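PDB 3I44: aldehyde dehydrogenase from Bartonella henselae, which probably oxidises aldehydes to carboxylic acids with a nicotinamide dinucleotide as electron acceptor, as other members of the aldehyde dehydrogenase family do. Local coordinates for residues 144-149 and 157-162; 308-313 and 422-427; 365-370 and 390-395. The protein carries 1 engineered substitution. All coordinates share one frame; numbering follows the deposited sequence.

Interaction 1. Residues 144-149 and 157-162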
loop_
_atom_site.group_PDB
_atom_site.type_symbol
_atom_site.label_atom_id
_atom_site.label_comp_id
_atom_site.label_asym_id
_atom_site.label_seq_id
_atom_site.Cartn_x
_atom_site.Cartn_y
_atom_site.Cartn_z
ATOM N N PHE A 144 -5.075 16.726 12.298
ATOM C CA PHE A 144 -4.530 15.430 12.771
ATOM C C PHE A 144 -5.543 14.571 13.543
ATOM O O PHE A 144 -5.279 13.411 13.841
ATOM C CB PHE A 144 -3.256 15.638 13.592
ATOM C CG PHE A 144 -2.064 15.979 12.742
ATOM C CD1 PHE A 144 -1.843 17.288 12.319
ATOM C CD2 PHE A 144 -1.186 14.987 12.331
ATOM C CE1 PHE A 144 -0.749 17.598 11.522
ATOM C CE2 PHE A 144 -0.083 15.295 11.532
ATOM C CZ PHE A 144 0.127 16.608 11.122
ATOM N N GLN A 145 -6.702 15.145 13.854
ATOM C CA GLN A 145 -7.827 14.394 14.408
ATOM C C GLN A 145 -9.079 14.786 13.688
ATOM O O GLN A 145 -9.289 15.965 13.372
ATOM C CB GLN A 145 -8.081 14.711 15.886
ATOM C CG GLN A 145 -6.884 14.717 16.806
ATOM C CD GLN A 145 -7.301 14.816 18.313
ATOM O OE1 GLN A 145 -8.486 14.838 18.652
ATOM N NE2 GLN A 145 -6.312 14.878 19.198
ATOM N N GLU A 146 -9.935 13.810 13.476
ATOM C CA GLU A 146 -11.247 14.074 12.971
ATOM C C GLU A 146 -12.189 12.964 13.335
ATOM O O GLU A 146 -11.786 11.939 13.900
ATOM C CB GLU A 146 -11.211 14.255 11.465
ATOM C CG GLU A 146 -10.728 13.084 10.662
ATOM C CD GLU A 146 -10.198 13.571 9.307
ATOM O OE1 GLU A 146 -10.002 14.819 9.213
ATOM O OE2 GLU A 146 -9.953 12.758 8.374
ATOM N N ALA A 147 -13.464 13.174 13.025
ATOM C CA ALA A 147 -14.464 12.156 13.295
ATOM C C ALA A 147 -14.087 10.872 12.538
ATOM O O ALA A 147 -13.512 10.930 11.430
ATOM C CB ALA A 147 -15.878 12.639 12.903
ATOM N N LEU A 148 -14.388 9.729 13.157
ATOM C CA LEU A 148 -14.144 8.427 12.557
ATOM C C LEU A 148 -15.286 8.081 11.611
ATOM O O LEU A 148 -15.059 7.580 10.502
ATOM C CB LEU A 148 -13.985 7.347 13.641
ATOM C CG LEU A 148 -13.600 5.940 13.138
ATOM C CD1 LEU A 148 -12.231 5.923 12.469
ATOM C CD2 LEU A 148 -13.680 4.912 14.282
ATOM N N ILE A 149 -16.499 8.369 12.074
ATOM C CA ILE A 149 -17.751 8.202 11.318
ATOM C C ILE A 149 -18.510 9.542 11.438
ATOM O O ILE A 149 -18.698 10.052 12.556
ATOM C CB ILE A 149 -18.641 7.109 11.948
ATOM C CG1 ILE A 149 -17.976 5.725 11.918
ATOM C CG2 ILE A 149 -20.026 7.027 11.254
ATOM C CD1 ILE A 149 -17.747 5.152 10.550
ATOM N N LEU A 157 -10.713 9.597 14.736
ATOM C CA LEU A 157 -9.596 9.199 13.886
ATOM C C LEU A 157 -8.403 10.095 14.175
ATOM O O LEU A 157 -8.520 11.322 14.227
ATOM C CB LEU A 157 -10.000 9.250 12.413
ATOM C CG LEU A 157 -8.985 8.802 11.341
ATOM C CD1 LEU A 157 -8.855 7.279 11.316
ATOM C CD2 LEU A 157 -9.380 9.294 9.940
ATOM N N HIS A 158 -7.253 9.481 14.402
ATOM C CA HIS A 158 -6.001 10.200 14.700
ATOM C C HIS A 158 -5.009 9.836 13.611
ATOM O O HIS A 158 -4.980 8.688 13.142
ATOM C CB HIS A 158 -5.380 9.780 16.044
ATOM C CG HIS A 158 -5.672 10.699 17.190
ATOM N ND1 HIS A 158 -4.815 10.840 18.259
ATOM C CD2 HIS A 158 -6.735 11.493 17.452
ATOM C CE1 HIS A 158 -5.334 11.692 19.127
ATOM N NE2 HIS A 158 -6.500 12.102 18.660
ATOM N N TYR A 159 -4.210 10.813 13.174
ATOM C CA TYR A 159 -3.122 10.566 12.232
ATOM C C TYR A 159 -1.820 10.703 12.993
ATOM O O TYR A 159 -1.610 11.718 13.703
ATOM C CB TYR A 159 -3.124 11.561 11.064
ATOM C CG TYR A 159 -4.299 11.428 10.106
ATOM C CD1 TYR A 159 -4.222 10.602 9.012
ATOM C CD2 TYR A 159 -5.489 12.104 10.336
ATOM C CE1 TYR A 159 -5.277 10.466 8.159
ATOM C CE2 TYR A 159 -6.558 11.982 9.491
ATOM C CZ TYR A 159 -6.449 11.165 8.392
ATOM O OH TYR A 159 -7.518 11.005 7.509
ATOM N N ASP A 160 -0.937 9.716 12.839
ATOM C CA ASP A 160 0.391 9.718 13.498
ATOM C C ASP A 160 1.527 9.638 12.455
ATOM O O ASP A 160 1.431 8.869 11.484
ATOM C CB ASP A 160 0.550 8.464 14.377
ATOM C CG ASP A 160 -0.232 8.520 15.698
ATOM O OD1 ASP A 160 -0.261 9.579 16.347
ATOM O OD2 ASP A 160 -0.734 7.438 16.098
ATOM N N ALA A 161 2.608 10.378 12.679
ATOM C CA ALA A 161 3.814 10.207 11.876
ATOM C C ALA A 161 4.138 8.702 11.708
ATOM O O ALA A 161 4.256 7.984 12.696
ATOM C CB ALA A 161 4.981 10.926 12.530
ATOM N N ILE A 162 4.280 8.237 10.469
ATOM C CA ILE A 162 4.586 6.814 10.227
ATOM C C ILE A 162 5.924 6.424 10.888
ATOM O O ILE A 162 6.082 5.286 11.355
ATOM C CB ILE A 162 4.509 6.433 8.716
ATOM C CG1 ILE A 162 4.329 4.913 8.568
ATOM C CG2 ILE A 162 5.736 6.937 7.942
ATOM C CD1 ILE A 162 3.838 4.397 7.141
#
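Y159 and E146 meet on one face of an antiparallel beta hairpin: the tyrosine ring presents its edge to the carboxylate, whose plane stands nearly perpendicular to the ring, 87° apart. Y159 OH lies 3.1 Å from E146 OE2, a possible hydrogen bond. The extended glutamate reaches there from a first torsion of 61°, with CG between the backbone N and the carbonyl carbon, and runs alongside L157, whose CD2 lies 3.8 Å from E146 OE2. At right angles to L157 comes L148, CD1 to CD1 at 3.8 Å. F144 crosses Y159 at a slant, its ring turning an edge toward Y159 O while CD2 touches Y159 CB. On the other face Q145 and H158 lie side by side, but H158 was modelled in two conformers and the detail of this approach is doubtful. Backbone bonds fix the pairing: E146 and L157 exchange two, with L157 N to E146 O at 2.7 Å, and Y159 N donates to F144 O at 2.9 Å. Y467 of the second subunit packs on L157, consistent with the oligomerisation hairpin of the family. F142 adds edge-to-face contacts to both F144 and Y159. Strand 145-147 thus borders the long strand 156-168, whose other edge pairs with strand 489-494, while F144 rests on helix 84-100.

Interaction 2. Residues 308-313 and 422-427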
loop_
_atom_site.group_PDB
_atom_site.type_symbol
_atom_site.label_atom_id
_atom_site.label_comp_id
_atom_site.label_asym_id
_atom_site.label_seq_id
_atom_site.Cartn_x
_atom_site.Cartn_y
_atom_site.Cartn_z
ATOM N N ARG A 308 2.783 7.515 -27.106
ATOM C CA ARG A 308 2.033 6.765 -28.119
ATOM C C ARG A 308 0.869 7.625 -28.578
ATOM O O ARG A 308 -0.108 7.827 -27.837
ATOM C CB ARG A 308 1.506 5.439 -27.589
ATOM C CG ARG A 308 2.606 4.441 -27.209
ATOM C CD ARG A 308 1.971 3.173 -26.659
ATOM N NE ARG A 308 1.251 3.426 -25.403
ATOM C CZ ARG A 308 0.115 2.838 -25.030
ATOM N NH1 ARG A 308 -0.481 1.944 -25.803
ATOM N NH2 ARG A 308 -0.461 3.188 -23.879
ATOM N N MET A 309 0.974 8.165 -29.786
ATOM C CA MET A 309 -0.080 9.016 -30.308
ATOM C C MET A 309 -0.993 8.173 -31.170
ATOM O O MET A 309 -0.569 7.676 -32.234
ATOM C CB MET A 309 0.511 10.179 -31.081
ATOM C CG MET A 309 -0.525 11.245 -31.512
ATOM S SD MET A 309 0.197 12.630 -32.466
ATOM C CE MET A 309 0.902 13.687 -31.221
ATOM N N LEU A 310 -2.242 8.015 -30.721
ATOM C CA LEU A 310 -3.233 7.182 -31.403
ATOM C C LEU A 310 -4.195 8.141 -32.088
ATOM O O LEU A 310 -4.892 8.904 -31.423
ATOM C CB LEU A 310 -3.948 6.238 -30.420
ATOM C CG LEU A 310 -3.094 5.571 -29.305
ATOM C CD1 LEU A 310 -3.960 4.724 -28.405
ATOM C CD2 LEU A 310 -1.946 4.719 -29.862
ATOM N N VAL A 311 -4.180 8.139 -33.421
ATOM C CA VAL A 311 -4.888 9.142 -34.220
ATOM C C VAL A 311 -6.027 8.546 -35.046
ATOM O O VAL A 311 -5.867 7.511 -35.727
ATOM C CB VAL A 311 -3.920 9.887 -35.152
ATOM C CG1 VAL A 311 -4.646 11.050 -35.870
ATOM C CG2 VAL A 311 -2.723 10.418 -34.356
ATOM N N GLU A 312 -7.188 9.181 -34.973
ATOM C CA GLU A 312 -8.325 8.744 -35.768
ATOM C C GLU A 312 -7.922 8.715 -37.268
ATOM O O GLU A 312 -7.182 9.574 -37.750
ATOM C CB GLU A 312 -9.533 9.636 -35.496
ATOM C CG GLU A 312 -10.845 9.155 -36.111
ATOM C CD GLU A 312 -12.081 9.863 -35.513
ATOM O OE1 GLU A 312 -13.157 9.259 -35.545
ATOM O OE2 GLU A 312 -11.985 10.987 -34.962
ATOM N N GLN A 313 -8.351 7.675 -37.981
ATOM C CA GLN A 313 -7.892 7.417 -39.369
ATOM C C GLN A 313 -7.975 8.657 -40.249
ATOM O O GLN A 313 -6.988 9.035 -40.883
ATOM C CB GLN A 313 -8.693 6.266 -40.005
ATOM C CG GLN A 313 -8.171 5.824 -41.377
ATOM C CD GLN A 313 -6.773 5.256 -41.297
ATOM O OE1 GLN A 313 -5.819 5.841 -41.819
ATOM N NE2 GLN A 313 -6.637 4.117 -40.620
ATOM N N THR A 422 -8.604 -0.015 -26.713
ATOM C CA THR A 422 -7.841 -1.255 -26.665
ATOM C C THR A 422 -6.363 -0.971 -26.795
ATOM O O THR A 422 -5.572 -1.439 -26.001
ATOM C CB THR A 422 -8.294 -2.248 -27.796
ATOM O OG1 THR A 422 -9.674 -2.587 -27.600
ATOM C CG2 THR A 422 -7.423 -3.547 -27.796
ATOM N N LEU A 423 -5.996 -0.211 -27.815
ATOM C CA LEU A 423 -4.604 0.214 -27.992
ATOM C C LEU A 423 -4.064 0.988 -26.775
ATOM O O LEU A 423 -2.980 0.708 -26.302
ATOM C CB LEU A 423 -4.461 1.070 -29.253
ATOM C CG LEU A 423 -4.615 0.314 -30.583
ATOM C CD1 LEU A 423 -4.971 1.244 -31.740
ATOM C CD2 LEU A 423 -3.311 -0.483 -30.850
ATOM N N ALA A 424 -4.822 1.962 -26.280
ATOM C CA ALA A 424 -4.370 2.752 -25.119
ATOM C C ALA A 424 -4.124 1.846 -23.900
ATOM O O ALA A 424 -3.171 2.059 -23.131
ATOM C CB ALA A 424 -5.378 3.853 -24.786
ATOM N N ASN A 425 -4.964 0.828 -23.726
ATOM C CA ASN A 425 -4.838 -0.083 -22.587
ATOM C C ASN A 425 -3.888 -1.261 -22.797
ATOM O O ASN A 425 -3.686 -2.027 -21.855
ATOM C CB ASN A 425 -6.198 -0.641 -22.121
ATOM C CG ASN A 425 -7.046 0.398 -21.462
ATOM O OD1 ASN A 425 -6.536 1.433 -20.998
ATOM N ND2 ASN A 425 -8.354 0.155 -21.421
ATOM N N ASP A 426 -3.272 -1.368 -23.974
ATOM C CA ASP A 426 -2.339 -2.466 -24.272
ATOM C C ASP A 426 -0.930 -2.155 -23.747
ATOM O O ASP A 426 -0.006 -1.830 -24.486
ATOM C CB ASP A 426 -2.318 -2.765 -25.765
ATOM C CG ASP A 426 -1.392 -3.918 -26.109
ATOM O OD1 ASP A 426 -1.014 -4.658 -25.184
ATOM O OD2 ASP A 426 -0.999 -4.060 -27.294
ATOM N N THR A 427 -0.805 -2.222 -22.436
ATOM C CA THR A 427 0.411 -1.841 -21.756
ATOM C C THR A 427 0.260 -2.294 -20.321
ATOM O O THR A 427 -0.871 -2.446 -19.843
ATOM C CB THR A 427 0.651 -0.303 -21.779
ATOM O OG1 THR A 427 1.880 -0.009 -21.085
ATOM C CG2 THR A 427 -0.590 0.522 -21.137
#
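R308, L310 and L423 bury the most surface where strand 308-312 packs against the C-terminal turn of helix 417-425. This helix connects strands 408-414 and 432-436 and lies on the seven-stranded sheet as in alpha/beta layer packing, A424 touching A276 and I278 of strand 276-279. The guanidinium of R308 meets two successive helix carbonyls at its edge: NH1 donates to L423 O at 2.8 Å, bent to 139° at the hydrogen, and NH2 to A424 O at 3.0 Å, almost straight at 173°. A bend at chi3 (-65°) in an otherwise extended chain turns the group toward these oxygens, both close to its plane. T427 CB lies over one face, and CG2 comes within 3.8 Å of R308 NH2. Beside this polar pair, L310 sends CD1 against the helix, 3.8 Å from L423 CB and 4.0 Å from A424 CB. L423 O also accepts from D426 N, which arrives from the opposite face of the carbonyl plane, so one oxygen serves both the turn and the arginine. R308 NH2 has a further acceptor in K274 O, and F400 makes a cation-pi contact. A buried positive group is therefore matched by main-chain oxygens at the C-terminal end of a helix, where the helix dipole would probably favour its charge.

Interaction 3. Residues 365-370 and 390-395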
loop_
_atom_site.group_PDB
_atom_site.type_symbol
_atom_site.label_atom_id
_atom_site.label_comp_id
_atom_site.label_asym_id
_atom_site.label_seq_id
_atom_site.Cartn_x
_atom_site.Cartn_y
_atom_site.Cartn_z
ATOM N N GLY A 365 10.424 -2.574 -38.743
ATOM C CA GLY A 365 9.610 -2.164 -39.871
ATOM C C GLY A 365 8.645 -1.013 -39.635
ATOM O O GLY A 365 7.727 -0.853 -40.423
ATOM N N ALA A 366 8.824 -0.201 -38.582
ATOM C CA ALA A 366 7.974 1.013 -38.436
ATOM C C ALA A 366 8.416 2.019 -39.494
ATOM O O ALA A 366 9.562 1.988 -39.908
ATOM C CB ALA A 366 8.069 1.618 -37.021
ATOM N N THR A 367 7.533 2.900 -39.947
ATOM C CA THR A 367 7.959 4.023 -40.823
ATOM C C THR A 367 8.730 5.112 -40.063
ATOM O O THR A 367 8.167 5.787 -39.184
ATOM C CB THR A 367 6.755 4.677 -41.485
ATOM O OG1 THR A 367 6.007 3.660 -42.140
ATOM C CG2 THR A 367 7.183 5.771 -42.514
ATOM N N LEU A 368 10.001 5.307 -40.414
ATOM C CA LEU A 368 10.778 6.424 -39.913
ATOM C C LEU A 368 10.383 7.705 -40.640
ATOM O O LEU A 368 10.706 7.879 -41.826
ATOM C CB LEU A 368 12.284 6.174 -40.052
ATOM C CG LEU A 368 13.244 7.253 -39.556
ATOM C CD1 LEU A 368 13.071 7.535 -38.056
ATOM C CD2 LEU A 368 14.684 6.865 -39.871
ATOM N N VAL A 369 9.711 8.615 -39.914
ATOM C CA VAL A 369 9.188 9.853 -40.498
ATOM C C VAL A 369 10.225 10.932 -40.519
ATOM O O VAL A 369 10.362 11.626 -41.526
ATOM C CB VAL A 369 7.930 10.346 -39.760
ATOM C CG1 VAL A 369 7.432 11.706 -40.329
ATOM C CG2 VAL A 369 6.858 9.280 -39.818
ATOM N N THR A 370 10.948 11.095 -39.405
ATOM C CA THR A 370 12.089 11.999 -39.338
ATOM C C THR A 370 12.960 11.649 -38.152
ATOM O O THR A 370 12.574 10.853 -37.310
ATOM C CB THR A 370 11.677 13.485 -39.252
ATOM O OG1 THR A 370 12.854 14.289 -39.077
ATOM C CG2 THR A 370 10.706 13.733 -38.085
ATOM N N PHE A 390 8.172 7.983 -35.420
ATOM C CA PHE A 390 7.777 6.777 -36.138
ATOM C C PHE A 390 6.280 6.772 -36.374
ATOM O O PHE A 390 5.525 7.233 -35.510
ATOM C CB PHE A 390 8.148 5.531 -35.324
ATOM C CG PHE A 390 9.616 5.254 -35.255
ATOM C CD1 PHE A 390 10.253 4.572 -36.294
ATOM C CD2 PHE A 390 10.369 5.679 -34.170
ATOM C CE1 PHE A 390 11.624 4.302 -36.233
ATOM C CE2 PHE A 390 11.732 5.419 -34.098
ATOM C CZ PHE A 390 12.360 4.714 -35.133
ATOM N N ALA A 391 5.854 6.244 -37.526
ATOM C CA ALA A 391 4.449 6.049 -37.865
ATOM C C ALA A 391 4.239 4.587 -38.252
ATOM O O ALA A 391 5.217 3.832 -38.384
ATOM C CB ALA A 391 3.999 6.992 -39.002
ATOM N N ASP A 392 2.976 4.187 -38.417
ATOM C CA ASP A 392 2.616 2.788 -38.648
ATOM C C ASP A 392 3.269 1.862 -37.609
ATOM O O ASP A 392 3.809 0.806 -37.947
ATOM C CB ASP A 392 2.991 2.400 -40.079
ATOM C CG ASP A 392 2.512 3.442 -41.076
ATOM O OD1 ASP A 392 1.303 3.766 -41.005
ATOM O OD2 ASP A 392 3.338 3.967 -41.878
ATOM N N VAL A 393 3.234 2.270 -36.338
ATOM C CA VAL A 393 3.803 1.458 -35.270
ATOM C C VAL A 393 2.751 0.427 -34.906
ATOM O O VAL A 393 1.559 0.702 -34.968
ATOM C CB VAL A 393 4.193 2.301 -34.051
ATOM C CG1 VAL A 393 4.722 1.386 -32.921
ATOM C CG2 VAL A 393 5.234 3.375 -34.446
ATOM N N LYS A 394 3.198 -0.778 -34.598
ATOM C CA LYS A 394 2.311 -1.884 -34.275
ATOM C C LYS A 394 2.543 -2.287 -32.811
ATOM O O LYS A 394 3.657 -2.103 -32.297
ATOM C CB LYS A 394 2.627 -3.089 -35.166
ATOM C CG LYS A 394 2.459 -2.854 -36.670
ATOM C CD LYS A 394 1.007 -2.902 -37.069
ATOM C CE LYS A 394 0.815 -2.554 -38.553
ATOM N NZ LYS A 394 0.971 -3.800 -39.370
ATOM N N PRO A 395 1.508 -2.851 -32.150
ATOM C CA PRO A 395 1.571 -3.245 -30.734
ATOM C C PRO A 395 2.731 -4.152 -30.320
ATOM O O PRO A 395 3.132 -4.124 -29.156
ATOM C CB PRO A 395 0.236 -3.983 -30.507
ATOM C CG PRO A 395 -0.701 -3.397 -31.512
ATOM C CD PRO A 395 0.182 -3.165 -32.734
HETATM O O HOH W 1 4.558 -0.725 -40.066
#
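The F390 ring carries L368 over one face, with CD1 4.0 Å from F390 CE1, while the methyl of A366 approaches obliquely, its CB 3.7 Å from F390 CD1. This is an antiparallel pair of strands at the border of a seven-stranded mixed sheet, strand 367-370 being outermost within the chain and 388-391 its neighbour. F390 and L368 form a non-hydrogen-bonded pair and share one side of the sheet. L368 brings its CD1 to the ring from CG anti to the backbone N (chi1 -179°). Helix 398-401 continues this apolar patch, I399 touching A366, F390 and V393. T367 and A391 form the hydrogen-bonded pair: A391 N donates to T367 O at 2.9 Å, whereas the return bond from T367 N to A391 O is more bent, 136° at the hydrogen. On their side of the sheet V369 lays CG2 against A391 CB, and helix 316-329 packs on V369 through I320 and K324. V369 and T370 both face V389, a classic beta bulge in the edge strand. Before it, G365, just past helix 348-363, forms its Schellman motif, and a water bridges G365 O and D392 O, tying the helix end to the residue just after strand 388-391. D392 is gripped through both carboxylate oxygens: OD1 bonds Y316 OH, and OD2 accepts from T367 OG1 at 2.7 Å on its anti lone pair, the one turned away from OD1.

How the interactions relate
Interaction 1 comes first along the chain, and both its segments precede those of the other two; interaction 3 then falls between the two segments of interaction 2. Interactions 2 and 3 both involve one seven-stranded mixed sheet, interaction 2 by strand 308-312 and the helix packed on it, with strand 408-414 lying between strands 388-391 and 308-312. Their centres are 14 Å apart, and they touch where P395 packs on L423 and D426. Interaction 1 belongs to a different sheet, its centre 42 Å from that of interaction 2 and 53 Å from that of interaction 3, across the chain's centre from the latter. Interaction 1 lies at the subunit interface, whereas no other chain of the assembly touches the segments of interactions 2 and 3.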